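Local coordinates for phosphotriesterase family protein (Listeria monocytogenes serotype 4b str. H7858, PDB 3PNZ) that probably hydrolyses phosphorylated sugar lactones, as a zinc-dependent lactonase of the phosphotriesterase family with an amidohydrolase fold, at residues A[169-172]-A[173-177]; A[224-227]-A[228-232]; A[315-318]-A[319-323]. All coordinates share one frame; numbering follows the deposited sequence.

Contact 1. Residues A[169-172]-A[173-177]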
ATOM      1  N   THR A 169     -12.456   1.100 -12.386  1.00 20.00           N
ATOM      2  CA  THR A 169     -11.311   0.358 -11.852  1.00 20.90           C
ATOM      3  C   THR A 169     -11.625  -0.331 -10.522  1.00 19.63           C
ATOM      4  O   THR A 169     -11.103  -1.411 -10.248  1.00 17.99           O
ATOM      5  CB  THR A 169     -10.015   1.198 -11.734  1.00 21.66           C
ATOM      6  OG1 THR A 169     -10.191   2.237 -10.763  1.00 20.22           O
ATOM      7  CG2 THR A 169      -9.632   1.807 -13.082  1.00 22.26           C
ATOM      8  N   ILE A 170     -12.469   0.277  -9.694  1.00 17.75           N
ATOM      9  CA  ILE A 170     -12.852  -0.384  -8.448  1.00 16.33           C
ATOM     10  C   ILE A 170     -13.550  -1.703  -8.756  1.00 20.40           C
ATOM     11  O   ILE A 170     -13.246  -2.731  -8.153  1.00 17.23           O
ATOM     12  CB  ILE A 170     -13.794   0.472  -7.566  1.00 16.31           C
ATOM     13  CG1 ILE A 170     -13.135   1.814  -7.219  1.00 18.31           C
ATOM     14  CG2 ILE A 170     -14.176  -0.306  -6.299  1.00 17.73           C
ATOM     15  CD1 ILE A 170     -14.011   2.701  -6.321  1.00 19.32           C
ATOM     16  N   ARG A 171     -14.488  -1.670  -9.698  1.00 17.30           N
ATOM     17  CA  ARG A 171     -15.225  -2.878 -10.054  1.00 18.98           C
ATOM     18  C   ARG A 171     -14.297  -3.919 -10.692  1.00 19.04           C
ATOM     19  O   ARG A 171     -14.416  -5.104 -10.407  1.00 19.92           O
ATOM     20  CB  ARG A 171     -16.429  -2.551 -10.952  1.00 19.48           C
ATOM     21  CG  ARG A 171     -17.425  -1.619 -10.283  1.00 21.75           C
ATOM     22  CD  ARG A 171     -18.728  -1.472 -11.072  1.00 21.20           C
ATOM     23  NE  ARG A 171     -19.530  -0.362 -10.555  1.00 20.29           N
ATOM     24  CZ  ARG A 171     -20.354  -0.453  -9.519  1.00 22.55           C
ATOM     25  NH1 ARG A 171     -20.502  -1.605  -8.879  1.00 23.85           N
ATOM     26  NH2 ARG A 171     -21.041   0.612  -9.122  1.00 25.40           N
ATOM     27  N   ALA A 172     -13.355  -3.471 -11.519  1.00 19.78           N
ATOM     28  CA  ALA A 172     -12.396  -4.385 -12.152  1.00 18.35           C
ATOM     29  C   ALA A 172     -11.559  -5.095 -11.087  1.00 19.15           C
ATOM     30  O   ALA A 172     -11.315  -6.302 -11.162  1.00 19.72           O
ATOM     31  CB  ALA A 172     -11.492  -3.627 -13.116  1.00 20.85           C
ATOM     32  N   VAL A 173     -11.128  -4.337 -10.087  1.00 19.52           N
ATOM     33  CA  VAL A 173     -10.310  -4.884  -9.007  1.00 18.08           C
ATOM     34  C   VAL A 173     -11.110  -5.808  -8.088  1.00 18.95           C
ATOM     35  O   VAL A 173     -10.615  -6.861  -7.678  1.00 18.76           O
ATOM     36  CB  VAL A 173      -9.645  -3.751  -8.204  1.00 19.59           C
ATOM     37  CG1 VAL A 173      -9.034  -4.283  -6.921  1.00 18.41           C
ATOM     38  CG2 VAL A 173      -8.594  -3.072  -9.070  1.00 15.98           C
ATOM     39  N   ALA A 174     -12.351  -5.426  -7.780  1.00 15.85           N
ATOM     40  CA  ALA A 174     -13.229  -6.286  -6.993  1.00 18.12           C
ATOM     41  C   ALA A 174     -13.384  -7.642  -7.685  1.00 19.43           C
ATOM     42  O   ALA A 174     -13.294  -8.699  -7.062  1.00 18.98           O
ATOM     43  CB  ALA A 174     -14.584  -5.624  -6.785  1.00 18.57           C
ATOM     44  N   ARG A 175     -13.596  -7.599  -8.990  1.00 18.87           N
ATOM     45  CA  ARG A 175     -13.786  -8.827  -9.750  1.00 20.56           C
ATOM     46  C   ARG A 175     -12.491  -9.631  -9.848  1.00 22.14           C
ATOM     47  O   ARG A 175     -12.524 -10.865  -9.878  1.00 22.77           O
ATOM     48  CB  ARG A 175     -14.407  -8.502 -11.105  1.00 21.35           C
ATOM     49  CG  ARG A 175     -15.809  -7.916 -10.926  1.00 20.95           C
ATOM     50  CD  ARG A 175     -16.346  -7.263 -12.183  1.00 23.30           C
ATOM     51  NE  ARG A 175     -17.492  -6.416 -11.868  1.00 23.14           N
ATOM     52  CZ  ARG A 175     -18.213  -5.765 -12.779  1.00 26.36           C
ATOM     53  NH1 ARG A 175     -17.909  -5.873 -14.068  1.00 25.55           N
ATOM     54  NH2 ARG A 175     -19.239  -5.012 -12.397  1.00 28.24           N
ATOM     55  N   ALA A 176     -11.352  -8.944  -9.859  1.00 18.96           N
ATOM     56  CA  ALA A 176     -10.063  -9.634  -9.804  1.00 17.97           C
ATOM     57  C   ALA A 176      -9.904 -10.321  -8.453  1.00 21.08           C
ATOM     58  O   ALA A 176      -9.338 -11.413  -8.367  1.00 21.23           O
ATOM     59  CB  ALA A 176      -8.906  -8.673 -10.073  1.00 20.27           C
ATOM     60  N   HIS A 177     -10.401  -9.694  -7.388  1.00 18.29           N
ATOM     61  CA  HIS A 177     -10.392 -10.375  -6.101  1.00 18.47           C
ATOM     62  C   HIS A 177     -11.224 -11.657  -6.151  1.00 21.37           C
ATOM     63  O   HIS A 177     -10.817 -12.694  -5.625  1.00 20.20           O
ATOM     64  CB  HIS A 177     -10.931  -9.522  -4.959  1.00 18.58           C
ATOM     65  CG  HIS A 177     -11.308 -10.350  -3.772  1.00 17.54           C
ATOM     66  ND1 HIS A 177     -10.382 -10.780  -2.846  1.00 18.88           N
ATOM     67  CD2 HIS A 177     -12.489 -10.904  -3.411  1.00 19.64           C
ATOM     68  CE1 HIS A 177     -10.985 -11.538  -1.947  1.00 18.79           C
ATOM     69  NE2 HIS A 177     -12.263 -11.632  -2.270  1.00 21.50           N
TER

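Contact 2. Residues A[224-227]-A[228-232]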
ATOM      1  N   TYR A 224     -15.813   9.466  11.665  1.00 15.74           N
ATOM      2  CA  TYR A 224     -15.529   8.849  10.371  1.00 16.28           C
ATOM      3  C   TYR A 224     -14.699   7.577  10.529  1.00 17.37           C
ATOM      4  O   TYR A 224     -15.025   6.544   9.945  1.00 15.23           O
ATOM      5  CB  TYR A 224     -14.789   9.871   9.503  1.00 15.74           C
ATOM      6  CG  TYR A 224     -14.270   9.397   8.159  1.00 17.64           C
ATOM      7  CD1 TYR A 224     -15.138   8.955   7.164  1.00 17.79           C
ATOM      8  CD2 TYR A 224     -12.910   9.468   7.862  1.00 16.68           C
ATOM      9  CE1 TYR A 224     -14.656   8.563   5.905  1.00 21.37           C
ATOM     10  CE2 TYR A 224     -12.424   9.086   6.618  1.00 17.53           C
ATOM     11  CZ  TYR A 224     -13.297   8.642   5.649  1.00 18.07           C
ATOM     12  OH  TYR A 224     -12.785   8.292   4.414  1.00 20.62           O
ATOM     13  N   HIS A 225     -13.633   7.636  11.319  1.00 16.74           N
ATOM     14  CA  HIS A 225     -12.807   6.443  11.524  1.00 16.53           C
ATOM     15  C   HIS A 225     -13.625   5.277  12.089  1.00 17.66           C
ATOM     16  O   HIS A 225     -13.474   4.138  11.645  1.00 16.68           O
ATOM     17  CB  HIS A 225     -11.628   6.755  12.438  1.00 17.91           C
ATOM     18  CG  HIS A 225     -10.484   7.405  11.731  1.00 16.68           C
ATOM     19  ND1 HIS A 225      -9.343   7.811  12.383  1.00 21.48           N
ATOM     20  CD2 HIS A 225     -10.302   7.710  10.425  1.00 19.25           C
ATOM     21  CE1 HIS A 225      -8.500   8.330  11.509  1.00 20.73           C
ATOM     22  NE2 HIS A 225      -9.059   8.283  10.313  1.00 17.60           N
ATOM     23  N   LYS A 226     -14.501   5.573  13.045  1.00 18.04           N
ATOM     24  CA  LYS A 226     -15.357   4.538  13.631  1.00 17.81           C
ATOM     25  C   LYS A 226     -16.367   3.985  12.620  1.00 17.15           C
ATOM     26  O   LYS A 226     -16.647   2.779  12.606  1.00 18.87           O
ATOM     27  CB  LYS A 226     -16.073   5.071  14.876  1.00 18.54           C
ATOM     28  CG  LYS A 226     -17.025   4.060  15.519  1.00 24.90           C
ATOM     29  CD  LYS A 226     -17.327   4.433  16.972  1.00 27.79           C
ATOM     30  CE  LYS A 226     -18.162   3.348  17.648  1.00 33.29           C
ATOM     31  NZ  LYS A 226     -18.502   3.714  19.052  1.00 34.63           N
ATOM     32  N   GLN A 227     -16.918   4.855  11.770  1.00 18.34           N
ATOM     33  CA  GLN A 227     -17.791   4.395  10.690  1.00 18.88           C
ATOM     34  C   GLN A 227     -17.063   3.397   9.797  1.00 19.19           C
ATOM     35  O   GLN A 227     -17.609   2.360   9.423  1.00 18.07           O
ATOM     36  CB  GLN A 227     -18.262   5.561   9.821  1.00 19.24           C
ATOM     37  CG  GLN A 227     -19.341   6.456  10.405  1.00 20.18           C
ATOM     38  CD  GLN A 227     -19.646   7.605   9.451  1.00 23.86           C
ATOM     39  OE1 GLN A 227     -18.772   8.424   9.159  1.00 24.15           O
ATOM     40  NE2 GLN A 227     -20.875   7.659   8.950  1.00 28.51           N
ATOM     41  N   VAL A 228     -15.831   3.727   9.431  1.00 15.69           N
ATOM     42  CA  VAL A 228     -15.048   2.836   8.581  1.00 15.74           C
ATOM     43  C   VAL A 228     -14.722   1.545   9.326  1.00 16.94           C
ATOM     44  O   VAL A 228     -14.897   0.447   8.796  1.00 16.22           O
ATOM     45  CB  VAL A 228     -13.757   3.510   8.092  1.00 16.32           C
ATOM     46  CG1 VAL A 228     -12.879   2.523   7.341  1.00 16.47           C
ATOM     47  CG2 VAL A 228     -14.106   4.680   7.184  1.00 16.75           C
ATOM     48  N   ALA A 229     -14.253   1.684  10.556  1.00 16.17           N
ATOM     49  CA  ALA A 229     -13.819   0.519  11.335  1.00 19.49           C
ATOM     50  C   ALA A 229     -14.948  -0.484  11.571  1.00 16.54           C
ATOM     51  O   ALA A 229     -14.716  -1.692  11.619  1.00 18.02           O
ATOM     52  CB  ALA A 229     -13.229   0.965  12.660  1.00 18.14           C
ATOM     53  N   LYS A 230     -16.166   0.016  11.738  1.00 15.72           N
ATOM     54  CA  LYS A 230     -17.309  -0.859  11.985  1.00 18.43           C
ATOM     55  C   LYS A 230     -17.565  -1.862  10.866  1.00 19.51           C
ATOM     56  O   LYS A 230     -18.204  -2.891  11.097  1.00 22.25           O
ATOM     57  CB  LYS A 230     -18.579  -0.031  12.192  1.00 19.67           C
ATOM     58  CG  LYS A 230     -18.732   0.561  13.576  1.00 23.58           C
ATOM     59  CD  LYS A 230     -20.107   1.227  13.638  1.00 29.66           C
ATOM     60  CE  LYS A 230     -20.389   1.895  14.959  1.00 38.18           C
ATOM     61  NZ  LYS A 230     -21.760   2.493  14.909  1.00 39.87           N
ATOM     62  N   THR A 231     -17.087  -1.562   9.659  1.00 18.16           N
ATOM     63  CA  THR A 231     -17.279  -2.456   8.519  1.00 20.02           C
ATOM     64  C   THR A 231     -16.352  -3.664   8.577  1.00 20.46           C
ATOM     65  O   THR A 231     -16.588  -4.660   7.901  1.00 21.52           O
ATOM     66  CB  THR A 231     -17.023  -1.755   7.170  1.00 19.40           C
ATOM     67  OG1 THR A 231     -15.623  -1.472   7.028  1.00 17.32           O
ATOM     68  CG2 THR A 231     -17.855  -0.478   7.045  1.00 21.88           C
ATOM     69  N   GLY A 232     -15.291  -3.562   9.371  1.00 17.36           N
ATOM     70  CA  GLY A 232     -14.300  -4.615   9.468  1.00 18.28           C
ATOM     71  C   GLY A 232     -13.054  -4.379   8.635  1.00 18.88           C
ATOM     72  O   GLY A 232     -12.076  -5.110   8.764  1.00 17.50           O
TER

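Contact 3. Residues A[315-318]-A[319-323]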
ATOM      1  N   LYS A 315       2.882  -5.152  18.544  1.00 20.95           N
ATOM      2  CA  LYS A 315       2.868  -6.492  17.974  1.00 23.38           C
ATOM      3  C   LYS A 315       1.675  -6.677  17.030  1.00 19.16           C
ATOM      4  O   LYS A 315       1.811  -7.283  15.969  1.00 20.17           O
ATOM      5  CB  LYS A 315       2.852  -7.552  19.074  1.00 23.71           C
ATOM      6  CG  LYS A 315       3.021  -8.967  18.550  1.00 30.82           C
ATOM      7  CD  LYS A 315       2.661  -9.994  19.610  1.00 36.53           C
ATOM      8  CE  LYS A 315       2.383 -11.353  18.971  1.00 42.40           C
ATOM      9  NZ  LYS A 315       3.499 -11.764  18.074  1.00 41.94           N
ATOM     10  N   LYS A 316       0.515  -6.146  17.408  1.00 18.84           N
ATOM     11  CA  LYS A 316      -0.643  -6.202  16.524  1.00 20.15           C
ATOM     12  C   LYS A 316      -0.440  -5.378  15.255  1.00 19.40           C
ATOM     13  O   LYS A 316      -0.652  -5.890  14.158  1.00 17.50           O
ATOM     14  CB  LYS A 316      -1.923  -5.787  17.253  1.00 19.68           C
ATOM     15  CG  LYS A 316      -2.294  -6.772  18.352  1.00 25.25           C
ATOM     16  CD  LYS A 316      -3.677  -6.556  18.892  1.00 27.09           C
ATOM     17  CE  LYS A 316      -4.151  -7.817  19.625  1.00 26.88           C
ATOM     18  NZ  LYS A 316      -5.552  -7.673  20.062  1.00 30.26           N
ATOM     19  N   PHE A 317      -0.010  -4.120  15.389  1.00 18.71           N
ATOM     20  CA  PHE A 317       0.073  -3.254  14.212  1.00 19.67           C
ATOM     21  C   PHE A 317       1.062  -3.770  13.163  1.00 18.89           C
ATOM     22  O   PHE A 317       0.822  -3.631  11.963  1.00 17.22           O
ATOM     23  CB  PHE A 317       0.447  -1.804  14.578  1.00 15.26           C
ATOM     24  CG  PHE A 317      -0.482  -1.159  15.571  1.00 17.52           C
ATOM     25  CD1 PHE A 317      -1.733  -1.699  15.833  1.00 19.09           C
ATOM     26  CD2 PHE A 317      -0.094  -0.014  16.248  1.00 20.06           C
ATOM     27  CE1 PHE A 317      -2.580  -1.107  16.752  1.00 20.08           C
ATOM     28  CE2 PHE A 317      -0.944   0.590  17.165  1.00 18.03           C
ATOM     29  CZ  PHE A 317      -2.180   0.043  17.419  1.00 18.47           C
ATOM     30  N   PHE A 318       2.180  -4.342  13.609  1.00 17.20           N
ATOM     31  CA  PHE A 318       3.245  -4.715  12.678  1.00 17.70           C
ATOM     32  C   PHE A 318       3.388  -6.210  12.441  1.00 19.24           C
ATOM     33  O   PHE A 318       4.103  -6.614  11.525  1.00 18.44           O
ATOM     34  CB  PHE A 318       4.594  -4.150  13.134  1.00 18.06           C
ATOM     35  CG  PHE A 318       4.626  -2.650  13.197  1.00 18.84           C
ATOM     36  CD1 PHE A 318       4.849  -1.905  12.047  1.00 19.48           C
ATOM     37  CD2 PHE A 318       4.423  -1.990  14.395  1.00 20.61           C
ATOM     38  CE1 PHE A 318       4.882  -0.517  12.091  1.00 18.83           C
ATOM     39  CE2 PHE A 318       4.447  -0.605  14.444  1.00 18.78           C
ATOM     40  CZ  PHE A 318       4.675   0.126  13.289  1.00 18.51           C
ATOM     41  N   VAL A 319       2.739  -7.027  13.264  1.00 17.27           N
ATOM     42  CA  VAL A 319       2.840  -8.478  13.083  1.00 18.33           C
ATOM     43  C   VAL A 319       1.479  -9.146  12.908  1.00 15.41           C
ATOM     44  O   VAL A 319       1.182  -9.656  11.835  1.00 19.66           O
ATOM     45  CB  VAL A 319       3.600  -9.168  14.236  1.00 20.30           C
ATOM     46  CG1 VAL A 319       3.694 -10.674  13.965  1.00 20.57           C
ATOM     47  CG2 VAL A 319       4.984  -8.563  14.407  1.00 21.18           C
ATOM     48  N   ASP A 320       0.652  -9.137  13.948  1.00 18.81           N
ATOM     49  CA  ASP A 320      -0.611  -9.878  13.902  1.00 20.20           C
ATOM     50  C   ASP A 320      -1.566  -9.357  12.827  1.00 20.99           C
ATOM     51  O   ASP A 320      -2.117 -10.134  12.056  1.00 17.94           O
ATOM     52  CB  ASP A 320      -1.310  -9.866  15.262  1.00 21.04           C
ATOM     53  CG  ASP A 320      -0.476 -10.514  16.357  1.00 28.34           C
ATOM     54  OD1 ASP A 320       0.457 -11.268  16.030  1.00 31.02           O
ATOM     55  OD2 ASP A 320      -0.756 -10.259  17.544  1.00 35.24           O
ATOM     56  N   ASN A 321      -1.741  -8.037  12.769  1.00 19.14           N
ATOM     57  CA  ASN A 321      -2.700  -7.450  11.833  1.00 17.25           C
ATOM     58  C   ASN A 321      -2.308  -7.632  10.358  1.00 16.28           C
ATOM     59  O   ASN A 321      -3.140  -8.032   9.542  1.00 18.00           O
ATOM     60  CB  ASN A 321      -2.995  -5.972  12.189  1.00 16.13           C
ATOM     61  CG  ASN A 321      -3.634  -5.819  13.571  1.00 19.89           C
ATOM     62  OD1 ASN A 321      -3.967  -6.812  14.233  1.00 18.34           O
ATOM     63  ND2 ASN A 321      -3.832  -4.577  14.004  1.00 17.38           N
ATOM     64  N   PRO A 322      -1.046  -7.338  10.001  1.00 16.60           N
ATOM     65  CA  PRO A 322      -0.638  -7.625   8.618  1.00 17.30           C
ATOM     66  C   PRO A 322      -0.756  -9.112   8.262  1.00 18.26           C
ATOM     67  O   PRO A 322      -1.080  -9.442   7.127  1.00 18.48           O
ATOM     68  CB  PRO A 322       0.836  -7.193   8.580  1.00 18.59           C
ATOM     69  CG  PRO A 322       0.958  -6.166   9.667  1.00 18.52           C
ATOM     70  CD  PRO A 322      -0.017  -6.585  10.744  1.00 18.21           C
ATOM     71  N   ALA A 323      -0.494  -9.998   9.215  1.00 18.91           N
ATOM     72  CA  ALA A 323      -0.630 -11.433   8.935  1.00 18.55           C
ATOM     73  C   ALA A 323      -2.081 -11.810   8.636  1.00 21.46           C
ATOM     74  O   ALA A 323      -2.340 -12.713   7.843  1.00 23.38           O
ATOM     75  CB  ALA A 323      -0.084 -12.257  10.089  1.00 19.34           C
TER

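Contact 1. Residues A[169-172]-A[173-177]
The guanidinium of Arg175 carries CB of Arg171 over one face, 3.8 Å above its plane and set off toward the rim. Arg175 NH2 also lies 3.8 Å from Arg171 CD, and the two guanidinium planes stand 46° apart. The cations themselves keep their distance, with Arg171 NE 5.0 Å from Arg175 NH2, and acids serve both: Glu204 takes a salt bridge from each, while Glu167, one turn back, takes a second from Arg171. Arg175 has its CG turned away from its own carbonyl carbon (chi1 -64°), which lays the extended chain back along the previous turn and brings CG to 3.2 Å from Arg171 O. That oxygen accepts the backbone N of Arg175 at 3.0 Å, one of four successive i to i+4 bonds. On the buried side, Val173 sends CG2 back to 3.2 Å from Thr169 O. The methyls of Ala172 and Ala174 touch Leu131 of helix 128-140 and Leu201 of helix 194-203. A regular amphipathic alpha-helix results: its arginines run along one flank, and its apolar side chains pack on the flanking helices and, through Ile170 and Val173, on Phe155 and Val153, as in the outer layer of a TIM-barrel amidohydrolase.

Contact 2. Residues A[224-227]-A[228-232]
Val228 reaches back one helical turn to Tyr224, and its side chain can be followed atom by atom. CB stands 3.6 Å from His225 O. With CG1 anti to the backbone N (chi1 174°), CG2 is left anti to the carbonyl carbon and leads back along the helix to 3.5 Å from Tyr224 O; the same methyl sits over one face of the Tyr224 ring, near its rim, 4.1 Å from CE1. The phenol is held beyond this touch, for Tyr224 OH bonds to Gly191 O and Ala194 N. On the outer flank two lysines meet through their methylenes, Lys226 CE lying 3.8 Å from Lys230 CE. Their ammonium groups splay to 5.4 Å between Lys226 NZ and Lys230 NZ; the former finds its counter-charge on Glu261. Three i to i+4 backbone bonds link the segments, the last from Lys230 N to Lys226 O. The chain then tightens into a type I turn from Ala229 to Gly232, where phi becomes positive. Val228 O accepts two bonds here, from Thr231 N and from Thr231 OG1, the hydroxyl at 2.7 Å, so the threonine side chain folds back onto the turn before it while its CG2 touches Gln227 O. The same hydroxyl oxygen also bonds with Ala233 N, just beyond the turn. Helix 222-229 is the crossover of the beta-alpha-beta unit between parallel strands 211-213 and 234-237. Val228 packs on Met235 of the second strand and on Ala194 and Leu195 of helix 194-203; His225 and Ala229 lean on Leu258 of helix 248-260.

Contact 3. Residues A[315-318]-A[319-323]
Lys315 O receives two backbone donors across residues 315-318 and 319-323, Asp320 N at 3.0 Å and Val319 N at 2.9 Å. The first bond is fairly straight; the second is bent to 133° at the hydrogen and comes from above the carbonyl plane. Lys316 O takes Asn321 N at 2.8 Å, again five residues on, so the helix widens into a pi-type turn. Pro322, which has no N-H to give, follows at once: its CD rests 3.3 Å from Phe317 O and the helix kinks there. On the outer flank Lys315 brings its end round in front of the two Asp320 oxygens, with Lys315 CE 3.5 Å from Asp320 OD1. The bend at the last torsion (chi4 52°) leads NZ to the OD1 side, where the salt bridge from Lys315 NZ to Asp320 OD1 is long at 3.7 Å. Lys316 instead runs out extended to Glu264 and Asp265. The buried side is aromatic and amide: ND2 of Asn321 meets the edge of the Phe317 ring, 4.0 Å from CD1, with ring and amide planes 48° apart. That ND2 bonds to Glu264 O and Ile267 O, tying the amide to the start of strand 267-269, while Phe318 stacks on Phe18 and Phe317 packs against Phe299. A pi-bulge running into a proline kink thus widens and bends the last helix of the chain, in a TIM-barrel amidohydrolase fold, with its inner face turned to the strand that precedes the zinc ligand Asp272.

In the fold
All three contacts are local; contacts 1 and 3 lie within one helix each of the barrel's outer layer, and contact 2 runs from a helix into a turn. None touches another; contacts 2 and 3 come nearest, about 9 Å between nearest atoms. Contact 1 is the most buried, contacts 2 and 3 partly so. Contacts 1 and 2 share a neighbour, helix 194-203, and contacts 2 and 3 both pack on helix 248-260. Each sets two like-charged side chains close together in sequence. Outside acids serve Arg171, Arg175, Lys226 and Lys316, whereas Lys315 meets an acid within its own contact, over a long distance. Backbones differ too: regular helix, helix with turn, and pi-bulged, kinked helix.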